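Long-range contacts in methyl-accepting chemotaxis protein (Vibrio parahaemolyticus, PDB 4EXO), which probably senses small carboxylates such as pyruvate through its periplasmic Cache (PAS-like) domain and relays the signal to the chemotaxis machinery: residues Lys16-Tyr21 against Thr140-Asp145; Thr27-Leu32 against Lys46-Ala51; Asp34-Gly39 against Gln132-Val137; Phe54-Tyr59 against Lys115-Ala120; Asn90-Ile95 against Gly107-Ser112. All blocks are in the same frame, centred on the assembly; numbering follows the deposited sequence.

Interactions 1 and 2 are buried and built mainly from aliphatic side chains: interaction 1 lays helix 2-28 on strand 136-143, and interaction 2 joins the end of that helix, and the short helix after it, to helix 42-51. Both touch the second subunit. Interaction 3 (34-39 with 132-137), at the surface, relies instead on a carboxylate, an indole N-H and a water; it shares strand 136-143 with interaction 1, with centres 24 Å apart. Interactions 4 and 5, both partly buried, touch the same pyruvate, and their centres lie 17 Å apart. Interaction 4 joins two loops through a carboxylate and reaches the ligand by a phenol hydrogen bond; interaction 5 packs apolar groups against it.

Interaction 1. Residues Lys16-Tyr21 against Thr140-Asp145; sequences KELKAY and TGIYID
This is a buried helix-on-sheet contact, in which Leu18 of helix 2-28 packs on strand 136-143 at Gly141 and Ile142. The short axes run roughly antiparallel, 148° between their directions, with a closest approach of 8.9 Å. With CG anti to its carbonyl carbon (chi1 -77°), Leu18 sends one branch to the strand: CD2 lies 3.6 Å from Gly141 CA, where the strand has no side chain, and the same CD2 is 3.7 Å from Ile142 CG1 and 3.9 Å from Thr140 CG2. In the conformer described, Ile142 extends from CG1 to CD1 across the helix surface, its CD1 coming 3.7 Å from Glu17 OE1 and loosely approaching the Tyr21 ring at its edge, 4.5 Å from CE2. Glu17 crosses Ile142 at about a right angle, and its OE1 forms a salt bridge with Arg14. Thr140 OG1 bonds to Tyr59 O, while its methyl faces Leu18. A long N-terminal helix lying against an antiparallel sheet in this way is characteristic of the PAS-like Cache domains of chemoreceptors.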
# COMPACT_ATOMS: atom_id res chain seq x y z
N LYS A 16 0.52 -1.17 -13.16
CA LYS A 16 0.04 -2.26 -12.30
C LYS A 16 0.30 -1.94 -10.81
O LYS A 16 -0.56 -2.15 -9.94
CB LYS A 16 0.71 -3.57 -12.70
CG LYS A 16 0.06 -4.81 -12.11
CD LYS A 16 0.55 -6.09 -12.88
CE LYS A 16 -0.20 -7.36 -12.46
NZ LYS A 16 0.07 -7.74 -11.02
N GLU A 17 1.50 -1.43 -10.53
CA GLU A 17 1.87 -1.02 -9.16
C GLU A 17 0.91 0.07 -8.65
O GLU A 17 0.43 0.03 -7.51
CB GLU A 17 3.31 -0.48 -9.14
CG GLU A 17 4.41 -1.55 -9.32
CD GLU A 17 5.77 -1.00 -9.77
OE1 GLU A 17 6.11 0.15 -9.44
OE2 GLU A 17 6.53 -1.74 -10.47
N LEU A 18 0.66 1.07 -9.49
CA LEU A 18 -0.21 2.18 -9.10
C LEU A 18 -1.60 1.67 -8.70
O LEU A 18 -2.19 2.15 -7.75
CB LEU A 18 -0.29 3.21 -10.22
CG LEU A 18 0.95 4.14 -10.34
CD1 LEU A 18 0.87 4.88 -11.64
CD2 LEU A 18 0.96 5.13 -9.14
N LYS A 19 -2.15 0.74 -9.47
CA LYS A 19 -3.47 0.18 -9.11
C LYS A 19 -3.46 -0.52 -7.75
O LYS A 19 -4.41 -0.41 -6.97
CB LYS A 19 -3.99 -0.73 -10.24
CG LYS A 19 -4.40 0.13 -11.48
CD LYS A 19 -5.06 -0.68 -12.57
CE LYS A 19 -5.82 0.25 -13.55
NZ LYS A 19 -7.27 0.59 -13.17
N ALA A 20 -2.37 -1.23 -7.44
CA ALA A 20 -2.18 -1.87 -6.13
C ALA A 20 -2.07 -0.85 -5.01
O ALA A 20 -2.72 -0.97 -3.96
CB ALA A 20 -0.91 -2.77 -6.14
N TYR A 21 -1.23 0.16 -5.19
CA TYR A 21 -1.07 1.19 -4.16
C TYR A 21 -2.39 1.90 -3.92
O TYR A 21 -2.73 2.18 -2.77
CB TYR A 21 -0.04 2.24 -4.60
CG TYR A 21 1.37 1.66 -4.84
CD1 TYR A 21 1.86 0.63 -4.05
CD2 TYR A 21 2.20 2.18 -5.85
CE1 TYR A 21 3.14 0.12 -4.23
CE2 TYR A 21 3.48 1.68 -6.04
CZ TYR A 21 3.94 0.66 -5.23
OH TYR A 21 5.20 0.13 -5.43
N THR A 140 -2.44 9.13 -6.69
CA THR A 140 -1.04 9.01 -6.33
C THR A 140 -0.29 8.96 -7.67
O THR A 140 -0.88 9.26 -8.72
CB THR A 140 -0.76 7.75 -5.43
OG1 THR A 140 0.65 7.73 -5.10
CG2 THR A 140 -1.09 6.45 -6.16
N GLY A 141 0.99 8.61 -7.66
CA GLY A 141 1.75 8.63 -8.92
C GLY A 141 3.14 8.07 -8.76
O GLY A 141 3.60 7.86 -7.63
N ILE A 142 3.78 7.79 -9.89
CA ILE A 142 5.19 7.39 -9.92
C ILE A 142 5.96 8.39 -10.80
O ILE A 142 5.42 8.86 -11.81
CB ILE A 142 5.33 5.95 -10.46
CG1 ILE A 142 4.64 4.98 -9.50
CG2 ILE A 142 6.79 5.55 -10.66
CD1 ILE A 142 4.70 3.55 -9.93
N TYR A 143 7.19 8.73 -10.43
CA TYR A 143 7.95 9.71 -11.23
C TYR A 143 8.69 9.00 -12.35
O TYR A 143 9.21 7.91 -12.16
CB TYR A 143 8.87 10.56 -10.33
CG TYR A 143 8.02 11.49 -9.46
CD1 TYR A 143 7.73 12.80 -9.89
CD2 TYR A 143 7.46 11.05 -8.27
CE1 TYR A 143 6.93 13.64 -9.14
CE2 TYR A 143 6.65 11.89 -7.50
CZ TYR A 143 6.39 13.18 -7.93
OH TYR A 143 5.60 14.02 -7.17
N ILE A 144 8.69 9.57 -13.54
CA ILE A 144 9.23 8.83 -14.69
C ILE A 144 10.53 9.43 -15.22
O ILE A 144 11.05 8.97 -16.25
CB ILE A 144 8.20 8.65 -15.82
CG1 ILE A 144 7.54 9.97 -16.21
CG2 ILE A 144 7.09 7.65 -15.40
CD1 ILE A 144 6.49 9.78 -17.27
N ASP A 145 11.06 10.43 -14.52
CA ASP A 145 12.34 11.05 -14.93
C ASP A 145 13.49 10.06 -15.21
O ASP A 145 14.35 10.36 -16.05
CB ASP A 145 12.78 12.24 -14.04
CG ASP A 145 12.62 11.99 -12.53
OD1 ASP A 145 11.93 11.04 -12.08
OD2 ASP A 145 13.22 12.78 -11.76

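Interaction 2. Residues Thr27-Leu32 against Lys46-Ala51; sequences TAIKPL and KEILKA
Ile29 and Leu49 form one half of this apolar contact, Leu32 and Ile48 the other, and each pair meets in its own manner. In Ile29 the longer branch, CG1, sits between the backbone N and the carbonyl carbon (chi1 64°), which sets CG2 beside the backbone N and directs this methyl at Leu49. It lies 3.7 Å from Leu49 CG, 4.0 Å from CD1 and 4.1 Å from CD2 of the same leucine, so the methyl rests on the isopropyl fork and the two side chains cross at about a right angle. Leu32 and Ile48 instead reach toward each other tip to tip, Leu32 CD1 being 3.7 Å from Ile48 CD1. With CG1 of Ile48 anti to its carbonyl carbon (chi1 -66°), the two branches of Ile48 divide the work: CD1 serves Leu32, while CG2 is 4.3 Å from both Ala28 CB and Ile29 CG2. The backbones are nearest at Ile29 and Ile48. Beyond this pairing, Ile48 packs on Ile48 of the second subunit, and Ala28 on Met52 of that subunit. Helix 42-51 thus packs against the break between helix 2-28 and helix 30-34, next to the dimer interface, consistent with the four-helix bundle formed by this receptor's periplasmic domain.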
# COMPACT_ATOMS: atom_id res chain seq x y z
N THR A 27 -8.65 0.77 0.62
CA THR A 27 -9.05 -0.22 1.62
C THR A 27 -8.62 0.18 3.04
O THR A 27 -9.34 -0.11 3.98
CB THR A 27 -8.56 -1.64 1.25
OG1 THR A 27 -7.15 -1.64 1.06
CG2 THR A 27 -9.23 -2.10 -0.06
N ALA A 28 -7.51 0.90 3.19
CA ALA A 28 -7.10 1.39 4.51
C ALA A 28 -8.17 2.27 5.16
O ALA A 28 -8.31 2.24 6.40
CB ALA A 28 -5.75 2.13 4.46
N ILE A 29 -8.90 3.05 4.35
CA ILE A 29 -9.93 3.95 4.88
C ILE A 29 -11.34 3.36 4.75
O ILE A 29 -12.32 4.00 5.09
CB ILE A 29 -9.86 5.36 4.22
CG1 ILE A 29 -10.18 5.25 2.71
CG2 ILE A 29 -8.47 5.98 4.49
CD1 ILE A 29 -10.78 6.49 2.07
N LYS A 30 -11.44 2.13 4.27
CA LYS A 30 -12.77 1.54 4.03
C LYS A 30 -13.69 1.49 5.28
O LYS A 30 -14.88 1.81 5.18
CB LYS A 30 -12.64 0.18 3.35
CG LYS A 30 -13.95 -0.39 2.89
CD LYS A 30 -13.77 -1.47 1.82
CE LYS A 30 -15.15 -1.91 1.28
NZ LYS A 30 -15.92 -2.61 2.32
N PRO A 31 -13.16 1.09 6.46
CA PRO A 31 -14.01 1.06 7.68
C PRO A 31 -14.61 2.44 7.94
O PRO A 31 -15.82 2.55 8.19
CB PRO A 31 -13.01 0.72 8.79
CG PRO A 31 -11.94 -0.08 8.07
CD PRO A 31 -11.79 0.59 6.73
N LEU A 32 -13.79 3.48 7.81
CA LEU A 32 -14.25 4.86 7.97
C LEU A 32 -15.23 5.32 6.89
O LEU A 32 -16.28 5.92 7.21
CB LEU A 32 -13.05 5.80 8.02
CG LEU A 32 -12.12 5.74 9.23
CD1 LEU A 32 -10.79 6.47 8.92
CD2 LEU A 32 -12.75 6.33 10.48
N LYS A 46 -8.42 11.42 6.19
CA LYS A 46 -7.30 12.27 5.79
C LYS A 46 -6.03 12.00 6.54
O LYS A 46 -4.97 11.94 5.92
CB LYS A 46 -7.60 13.79 5.93
CG LYS A 46 -8.61 14.34 4.98
CD LYS A 46 -8.87 15.83 5.33
CE LYS A 46 -7.56 16.64 5.33
NZ LYS A 46 -7.78 18.10 5.58
N GLU A 47 -6.12 11.81 7.85
CA GLU A 47 -4.92 11.58 8.66
C GLU A 47 -4.17 10.28 8.33
O GLU A 47 -2.92 10.22 8.38
CB GLU A 47 -5.28 11.70 10.14
CG GLU A 47 -5.68 13.13 10.45
CD GLU A 47 -6.21 13.30 11.85
OE1 GLU A 47 -5.98 12.39 12.69
OE2 GLU A 47 -6.84 14.35 12.11
N ILE A 48 -4.92 9.25 7.96
CA ILE A 48 -4.35 7.99 7.50
C ILE A 48 -3.72 8.17 6.10
O ILE A 48 -2.57 7.77 5.86
CB ILE A 48 -5.42 6.86 7.44
CG1 ILE A 48 -5.90 6.53 8.87
CG2 ILE A 48 -4.83 5.64 6.75
CD1 ILE A 48 -7.18 5.77 8.91
N LEU A 49 -4.46 8.75 5.17
CA LEU A 49 -3.94 8.77 3.78
C LEU A 49 -2.74 9.70 3.65
O LEU A 49 -1.82 9.43 2.88
CB LEU A 49 -5.03 9.22 2.81
CG LEU A 49 -6.19 8.22 2.57
CD1 LEU A 49 -7.39 8.97 2.00
CD2 LEU A 49 -5.72 7.12 1.62
N LYS A 50 -2.72 10.79 4.41
CA LYS A 50 -1.57 11.69 4.38
C LYS A 50 -0.30 11.13 5.01
O LYS A 50 0.80 11.57 4.69
CB LYS A 50 -1.93 13.02 5.05
CG LYS A 50 -2.83 13.88 4.15
CD LYS A 50 -3.38 15.09 4.92
CE LYS A 50 -2.32 16.05 5.37
NZ LYS A 50 -3.02 17.22 6.02
N ALA A 51 -0.44 10.14 5.89
CA ALA A 51 0.75 9.48 6.46
C ALA A 51 1.36 8.39 5.56
O ALA A 51 2.57 8.07 5.66
CB ALA A 51 0.39 8.89 7.82

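Interaction 3. Residues Asp34-Gly39 against Gln132-Val137; sequences DSDVNG and QKWDWV
Asp36 is met by the indole edge of Trp134, a contact that ties the loop after helix 30-34 to the turn before strand 136-143. From its CB, 3.9 Å from both Trp134 NE1 and Trp134 CZ2, the aspartate runs to a CG that lies in the indole plane at the ring edge, anti to the Asp36 backbone N (chi1 -179°). At the tip the two oxygens separate. OD2 accepts from Trp134 NE1 at 2.9 Å in a nearly straight bond, with an N-H...O angle of 172°. The oxygen lies in the ring plane, and the N-H arrives from above the carboxylate, 87° out of its plane. The same OD2 takes a second bond, from Gly39 N at 2.8 Å on its syn side, closing an Asx motif within the loop. OD1 turns to Asn41 N and Ser40 OG. With both oxygens held, the carboxylate is probably fixed in rotation. Nearby, Lys133 NZ is 2.8 Å from a water that donates to Asp34 OD1 at 2.9 Å; this lysine also bonds to Tyr33 O and lies in a cation-pi contact with the Tyr33 ring, while Asp34 pairs with Lys30. On the strand side, Asp135 and Trp136 form a G1 beta bulge at the start of strand 136-143. Trp134 joins an Asx motif in the loop to the connection between two antiparallel strands that carries this bulge.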
# COMPACT_ATOMS: atom_id res chain seq x y z
N ASP A 34 -17.12 3.47 4.85
CA ASP A 34 -18.36 2.70 4.92
C ASP A 34 -19.28 3.16 6.07
O ASP A 34 -20.49 3.23 5.88
CB ASP A 34 -18.08 1.19 4.99
CG ASP A 34 -17.59 0.61 3.67
OD1 ASP A 34 -17.64 1.29 2.62
OD2 ASP A 34 -17.15 -0.55 3.64
N SER A 35 -18.70 3.48 7.23
CA SER A 35 -19.45 3.91 8.41
C SER A 35 -19.69 5.42 8.53
O SER A 35 -20.22 5.89 9.55
CB SER A 35 -18.76 3.42 9.69
OG SER A 35 -17.54 4.12 9.92
N ASP A 36 -19.28 6.18 7.52
CA ASP A 36 -19.36 7.62 7.58
C ASP A 36 -20.83 8.10 7.65
O ASP A 36 -21.70 7.53 6.97
CB ASP A 36 -18.70 8.23 6.35
CG ASP A 36 -18.73 9.73 6.36
OD1 ASP A 36 -18.05 10.33 7.22
OD2 ASP A 36 -19.43 10.33 5.51
N VAL A 37 -21.07 9.15 8.43
CA VAL A 37 -22.37 9.83 8.44
C VAL A 37 -22.12 11.30 8.12
O VAL A 37 -21.57 12.03 8.95
CB VAL A 37 -23.12 9.68 9.80
CG1 VAL A 37 -24.42 10.51 9.81
CG2 VAL A 37 -23.42 8.21 10.10
N ASN A 38 -22.50 11.70 6.91
CA ASN A 38 -22.37 13.09 6.46
C ASN A 38 -20.99 13.72 6.72
O ASN A 38 -20.88 14.86 7.20
CB ASN A 38 -23.48 13.97 7.07
CG ASN A 38 -23.83 15.16 6.18
OD1 ASN A 38 -24.02 15.00 4.95
ND2 ASN A 38 -23.92 16.35 6.78
N GLY A 39 -19.94 12.96 6.40
CA GLY A 39 -18.60 13.52 6.43
C GLY A 39 -17.91 13.42 7.77
O GLY A 39 -16.77 13.89 7.92
N GLN A 132 -17.14 8.52 -4.58
CA GLN A 132 -18.25 9.45 -4.80
C GLN A 132 -18.92 9.97 -3.52
O GLN A 132 -19.43 11.10 -3.50
CB GLN A 132 -19.28 8.81 -5.74
CG GLN A 132 -19.87 7.52 -5.20
CD GLN A 132 -21.12 7.75 -4.33
OE1 GLN A 132 -21.66 8.88 -4.25
NE2 GLN A 132 -21.57 6.69 -3.66
N LYS A 133 -18.91 9.17 -2.45
CA LYS A 133 -19.60 9.54 -1.19
C LYS A 133 -19.05 10.83 -0.62
O LYS A 133 -19.79 11.66 -0.12
CB LYS A 133 -19.45 8.44 -0.15
CG LYS A 133 -20.25 8.71 1.14
CD LYS A 133 -20.06 7.59 2.19
CE LYS A 133 -20.42 6.23 1.68
NZ LYS A 133 -20.41 5.27 2.85
N TRP A 134 -17.73 11.00 -0.75
CA TRP A 134 -17.04 12.21 -0.32
C TRP A 134 -16.68 13.22 -1.42
O TRP A 134 -16.12 14.28 -1.11
CB TRP A 134 -15.78 11.79 0.44
CG TRP A 134 -16.11 11.17 1.75
CD1 TRP A 134 -17.33 11.17 2.39
CD2 TRP A 134 -15.21 10.49 2.60
NE1 TRP A 134 -17.23 10.51 3.59
CE2 TRP A 134 -15.94 10.08 3.75
CE3 TRP A 134 -13.85 10.16 2.51
CZ2 TRP A 134 -15.34 9.38 4.80
CZ3 TRP A 134 -13.26 9.46 3.56
CH2 TRP A 134 -14.01 9.07 4.68
N ASP A 135 -17.03 12.91 -2.67
CA ASP A 135 -16.60 13.63 -3.87
C ASP A 135 -15.08 13.83 -3.81
O ASP A 135 -14.59 14.96 -3.96
CB ASP A 135 -17.32 15.00 -3.99
CG ASP A 135 -17.08 15.68 -5.32
OD1 ASP A 135 -17.03 14.98 -6.36
OD2 ASP A 135 -16.94 16.94 -5.34
N TRP A 136 -14.33 12.76 -3.55
CA TRP A 136 -12.87 12.82 -3.61
C TRP A 136 -12.38 12.07 -4.83
O TRP A 136 -12.68 10.88 -5.00
CB TRP A 136 -12.20 12.22 -2.37
CG TRP A 136 -12.29 13.05 -1.12
CD1 TRP A 136 -12.87 14.28 -0.96
CD2 TRP A 136 -11.75 12.68 0.16
NE1 TRP A 136 -12.72 14.70 0.35
CE2 TRP A 136 -12.06 13.73 1.06
CE3 TRP A 136 -11.04 11.58 0.63
CZ2 TRP A 136 -11.65 13.71 2.40
CZ3 TRP A 136 -10.66 11.54 1.97
CH2 TRP A 136 -10.96 12.59 2.83
N VAL A 137 -11.59 12.78 -5.63
CA VAL A 137 -10.72 12.18 -6.63
C VAL A 137 -9.40 11.98 -5.90
O VAL A 137 -8.64 12.95 -5.68
CB VAL A 137 -10.56 13.11 -7.84
CG1 VAL A 137 -9.56 12.51 -8.85
CG2 VAL A 137 -11.91 13.36 -8.53
O HOH W 1 -19.77 2.89 1.57

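Interaction 4. Residues Phe54-Tyr59 against Lys115-Ala120. With PYR (pyruvic acid), chain B.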
# COMPACT_ATOMS: atom_id res chain seq x y z
N PHE A 54 4.60 4.69 -0.19
CA PHE A 54 5.23 3.47 -0.73
C PHE A 54 6.71 3.67 -1.12
O PHE A 54 7.39 2.71 -1.49
CB PHE A 54 4.41 2.86 -1.89
CG PHE A 54 4.13 3.82 -3.06
CD1 PHE A 54 5.04 3.95 -4.11
CD2 PHE A 54 2.97 4.57 -3.10
CE1 PHE A 54 4.78 4.84 -5.21
CE2 PHE A 54 2.69 5.46 -4.21
CZ PHE A 54 3.61 5.57 -5.25
N GLU A 55 7.16 4.92 -1.03
CA GLU A 55 8.57 5.34 -1.11
C GLU A 55 8.54 6.84 -0.81
O GLU A 55 7.48 7.44 -0.64
CB GLU A 55 9.19 5.05 -2.49
CG GLU A 55 8.42 5.71 -3.67
CD GLU A 55 9.07 5.41 -5.03
OE1 GLU A 55 10.19 5.91 -5.28
OE2 GLU A 55 8.45 4.69 -5.84
N SER A 56 9.72 7.45 -0.69
CA SER A 56 9.78 8.87 -0.36
C SER A 56 8.94 9.74 -1.30
O SER A 56 8.28 10.72 -0.85
CB SER A 56 11.23 9.35 -0.32
OG SER A 56 11.84 8.86 0.87
N ASP A 57 8.89 9.35 -2.58
CA ASP A 57 8.14 10.12 -3.58
C ASP A 57 6.74 9.56 -3.83
O ASP A 57 6.09 9.96 -4.78
CB ASP A 57 8.91 10.12 -4.90
CG ASP A 57 10.19 10.96 -4.82
OD1 ASP A 57 10.12 12.07 -4.27
OD2 ASP A 57 11.23 10.52 -5.33
N GLY A 58 6.31 8.63 -3.00
CA GLY A 58 5.09 7.85 -3.26
C GLY A 58 4.04 8.17 -2.22
O GLY A 58 4.07 7.62 -1.12
N TYR A 59 3.08 9.05 -2.56
CA TYR A 59 2.14 9.62 -1.59
C TYR A 59 0.78 9.90 -2.23
O TYR A 59 0.65 9.85 -3.47
CB TYR A 59 2.71 10.97 -1.04
CG TYR A 59 2.84 12.03 -2.14
CD1 TYR A 59 1.77 12.89 -2.44
CD2 TYR A 59 4.01 12.14 -2.91
CE1 TYR A 59 1.87 13.87 -3.46
CE2 TYR A 59 4.15 13.12 -3.94
CZ TYR A 59 3.05 13.98 -4.20
OH TYR A 59 3.16 14.93 -5.19
N LYS A 115 8.55 16.92 -7.12
CA LYS A 115 9.00 15.60 -6.72
C LYS A 115 9.74 15.73 -5.36
O LYS A 115 10.78 16.40 -5.29
CB LYS A 115 9.96 15.06 -7.78
CG LYS A 115 10.56 13.69 -7.46
CD LYS A 115 11.41 13.18 -8.64
CE LYS A 115 12.02 11.82 -8.33
NZ LYS A 115 12.85 11.27 -9.46
N PRO A 116 9.21 15.13 -4.28
CA PRO A 116 9.78 15.36 -2.93
C PRO A 116 11.28 15.18 -2.85
O PRO A 116 11.96 16.04 -2.25
CB PRO A 116 9.03 14.35 -2.06
CG PRO A 116 7.60 14.35 -2.69
CD PRO A 116 7.91 14.41 -4.22
N THR A 117 11.83 14.11 -3.43
CA THR A 117 13.25 13.81 -3.19
C THR A 117 14.24 14.80 -3.84
O THR A 117 15.44 14.72 -3.57
CB THR A 117 13.63 12.36 -3.60
OG1 THR A 117 13.30 12.12 -4.98
CG2 THR A 117 12.94 11.31 -2.69
N ILE A 118 13.76 15.69 -4.72
CA ILE A 118 14.62 16.73 -5.33
C ILE A 118 14.05 18.14 -5.16
O ILE A 118 14.65 19.12 -5.62
CB ILE A 118 14.91 16.48 -6.85
CG1 ILE A 118 13.60 16.47 -7.67
CG2 ILE A 118 15.71 15.19 -7.03
CD1 ILE A 118 13.81 16.38 -9.25
N ASN A 119 12.90 18.24 -4.50
CA ASN A 119 12.23 19.52 -4.32
C ASN A 119 12.21 20.37 -5.61
O ASN A 119 12.60 21.56 -5.60
CB ASN A 119 12.85 20.34 -3.14
CG ASN A 119 12.00 21.54 -2.76
OD1 ASN A 119 10.78 21.55 -2.98
ND2 ASN A 119 12.63 22.57 -2.19
N ALA A 120 11.77 19.76 -6.73
CA ALA A 120 11.71 20.47 -8.01
C ALA A 120 10.72 19.72 -8.89
O ALA A 120 10.41 18.58 -8.61
CB ALA A 120 13.13 20.46 -8.68
C PYR B . 0.19 15.78 -7.01
O PYR B . 0.75 15.08 -7.97
OXT PYR B . 0.79 15.85 -5.84
CA PYR B . -1.02 16.48 -7.23
O3 PYR B . -1.49 17.14 -6.24
CB PYR B . -1.77 16.51 -8.55
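The two loops come closest at Asp57 and Pro116, whose CA atoms are 5.5 Å apart, and the first loop folds as a type I beta turn from Glu55 to Gly58. Asp57 reaches across from this turn with both carboxylate oxygens. OD1 accepts from Thr117 N at 2.8 Å, with an N-H...O angle of 151°, and OD2 accepts from Thr117 OG1 at 2.6 Å; each uses its syn lone pair, so one residue grips the carboxylate by its backbone and its hydroxyl together. The Thr117 hydroxyl is placed for this by lying between its backbone N and carbonyl carbon (chi1 56°). The threonine methyl meets Ser56, with Thr117 CG2 3.5 Å from Ser56 CB. Alongside, the extended Lys115 chain passes Asp57, its CE 3.4 Å from Asp57 OD2, but its ammonium group goes on to a salt bridge with Asp145. Pro116 fills the angle between Asp57 and Tyr59, its CG 3.9 Å from Tyr59 CE2. At the far end of that ring the Tyr59 OH donates to pyruvate OXT at 2.6 Å, the oxygen lying in the ring plane. Lys124, Tyr63 and His72 bond to the same ligand. The chemistry implies a doubly held aspartate that joins the two loops, while beyond Pro116 the Tyr59 phenol bonds both pyruvate and Tyr143; the two donors of Thr117 probably favour the ionised form of Asp57, with at most weak help from the more distant Lys115 charge.

Interaction 5. Residues Asn90-Ile95 against Gly107-Ser112; sequences NGVAVI and GFLYFS. With PYR (pyruvic acid), chain B.
One apolar wall of the pyruvate pocket is formed here, where Val94, at the start of helix 94-104, lies over the ring of Phe111 from strand 108-115. The contact is a CH-pi interaction: Val94 CG1 stands 3.6 Å from the ring centroid, only 17° off the ring normal. The other methyl, Val94 CG2, packs at 3.7 Å on Phe111 CB. Phe111 is turned so that CG lies between its backbone N and carbonyl carbon (chi1 57°), which carries the ring under the valine while its edge meets the ligand. Pyruvate O lies in the ring plane, 3.5 Å from Phe111 CE1, and Val94 CG1 is also 3.9 Å from pyruvate CB, so the same methyl touches both ring and ligand. Two residues earlier in the strand, Leu109 CD2 sits 3.4 Å from Val94 O. Val92 crosses Phe111 at about a right angle, its CG1 being 3.8 Å from Tyr110 O and 4.1 Å from Phe111 CB. Asp88 links the two segments, accepting from Val92 N through OD1 and from Ser112 N through OD2. Strand 108-115 is an edge strand of the sheet within this chain, bonded to strand 120-131 through pairs such as Phe111 with Lys124, and the start of helix 94-104 packs against it.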
# COMPACT_ATOMS: atom_id res chain seq x y z
N ASN A 90 4.25 22.25 -18.99
CA ASN A 90 3.97 21.90 -20.40
C ASN A 90 2.54 22.23 -20.81
O ASN A 90 2.08 21.83 -21.89
CB ASN A 90 4.27 20.42 -20.69
CG ASN A 90 5.71 20.08 -20.42
OD1 ASN A 90 6.60 20.85 -20.81
ND2 ASN A 90 5.96 18.98 -19.71
N GLY A 91 1.84 22.93 -19.93
CA GLY A 91 0.46 23.37 -20.18
C GLY A 91 -0.56 22.27 -19.98
O GLY A 91 -1.68 22.38 -20.50
N VAL A 92 -0.21 21.21 -19.25
CA VAL A 92 -1.19 20.14 -18.93
C VAL A 92 -2.10 20.65 -17.80
O VAL A 92 -1.60 21.07 -16.75
CB VAL A 92 -0.53 18.79 -18.51
CG1 VAL A 92 -1.67 17.76 -18.01
CG2 VAL A 92 0.26 18.17 -19.64
N ALA A 93 -3.43 20.63 -18.01
CA ALA A 93 -4.36 20.99 -16.96
C ALA A 93 -4.48 19.80 -16.02
O ALA A 93 -5.28 18.87 -16.23
CB ALA A 93 -5.74 21.42 -17.52
N VAL A 94 -3.62 19.81 -15.01
CA VAL A 94 -3.41 18.63 -14.18
C VAL A 94 -4.66 18.19 -13.38
O VAL A 94 -5.01 17.01 -13.39
CB VAL A 94 -2.20 18.86 -13.17
CG1 VAL A 94 -1.98 17.61 -12.25
CG2 VAL A 94 -0.92 19.18 -13.96
N ILE A 95 -5.27 19.14 -12.67
CA ILE A 95 -6.37 18.81 -11.75
C ILE A 95 -7.62 18.42 -12.57
O ILE A 95 -8.30 17.40 -12.28
CB ILE A 95 -6.64 19.95 -10.71
CG1 ILE A 95 -5.65 19.87 -9.53
CG2 ILE A 95 -7.96 19.72 -9.96
CD1 ILE A 95 -4.25 19.86 -9.89
N GLY A 107 -8.19 6.56 -15.47
CA GLY A 107 -7.59 6.94 -14.18
C GLY A 107 -6.20 7.56 -14.31
O GLY A 107 -5.72 8.19 -13.36
N PHE A 108 -5.57 7.40 -15.48
CA PHE A 108 -4.14 7.77 -15.64
C PHE A 108 -4.00 9.12 -16.31
O PHE A 108 -4.81 9.50 -17.18
CB PHE A 108 -3.35 6.71 -16.44
CG PHE A 108 -3.16 5.40 -15.70
CD1 PHE A 108 -2.19 5.28 -14.71
CD2 PHE A 108 -3.99 4.32 -15.97
CE1 PHE A 108 -2.04 4.08 -14.01
CE2 PHE A 108 -3.86 3.13 -15.29
CZ PHE A 108 -2.89 3.01 -14.31
N LEU A 109 -2.95 9.86 -15.91
CA LEU A 109 -2.63 11.13 -16.55
C LEU A 109 -1.13 11.37 -16.42
O LEU A 109 -0.58 11.25 -15.31
CB LEU A 109 -3.37 12.29 -15.88
CG LEU A 109 -3.22 13.64 -16.60
CD1 LEU A 109 -4.02 13.68 -17.97
CD2 LEU A 109 -3.63 14.84 -15.68
N TYR A 110 -0.47 11.74 -17.54
CA TYR A 110 0.95 12.18 -17.48
C TYR A 110 0.98 13.70 -17.23
O TYR A 110 0.23 14.45 -17.86
CB TYR A 110 1.68 11.89 -18.80
CG TYR A 110 2.02 10.46 -19.06
CD1 TYR A 110 3.20 9.90 -18.56
CD2 TYR A 110 1.16 9.63 -19.81
CE1 TYR A 110 3.53 8.56 -18.80
CE2 TYR A 110 1.48 8.30 -20.07
CZ TYR A 110 2.68 7.78 -19.56
OH TYR A 110 3.04 6.48 -19.78
N PHE A 111 1.84 14.15 -16.32
CA PHE A 111 2.01 15.58 -16.03
C PHE A 111 3.29 15.72 -15.22
O PHE A 111 3.85 14.73 -14.81
CB PHE A 111 0.82 16.15 -15.23
CG PHE A 111 0.55 15.45 -13.90
CD1 PHE A 111 1.04 16.00 -12.70
CD2 PHE A 111 -0.25 14.28 -13.84
CE1 PHE A 111 0.76 15.37 -11.44
CE2 PHE A 111 -0.52 13.64 -12.62
CZ PHE A 111 -0.02 14.18 -11.41
N SER A 112 3.73 16.96 -15.02
CA SER A 112 4.89 17.25 -14.14
C SER A 112 4.38 17.86 -12.86
O SER A 112 3.38 18.59 -12.86
CB SER A 112 5.86 18.20 -14.82
OG SER A 112 6.54 17.53 -15.87
C PYR B . 0.19 15.78 -7.01
O PYR B . 0.75 15.08 -7.97
OXT PYR B . 0.79 15.85 -5.84
CA PYR B . -1.02 16.48 -7.23
O3 PYR B . -1.49 17.14 -6.24
CB PYR B . -1.77 16.51 -8.55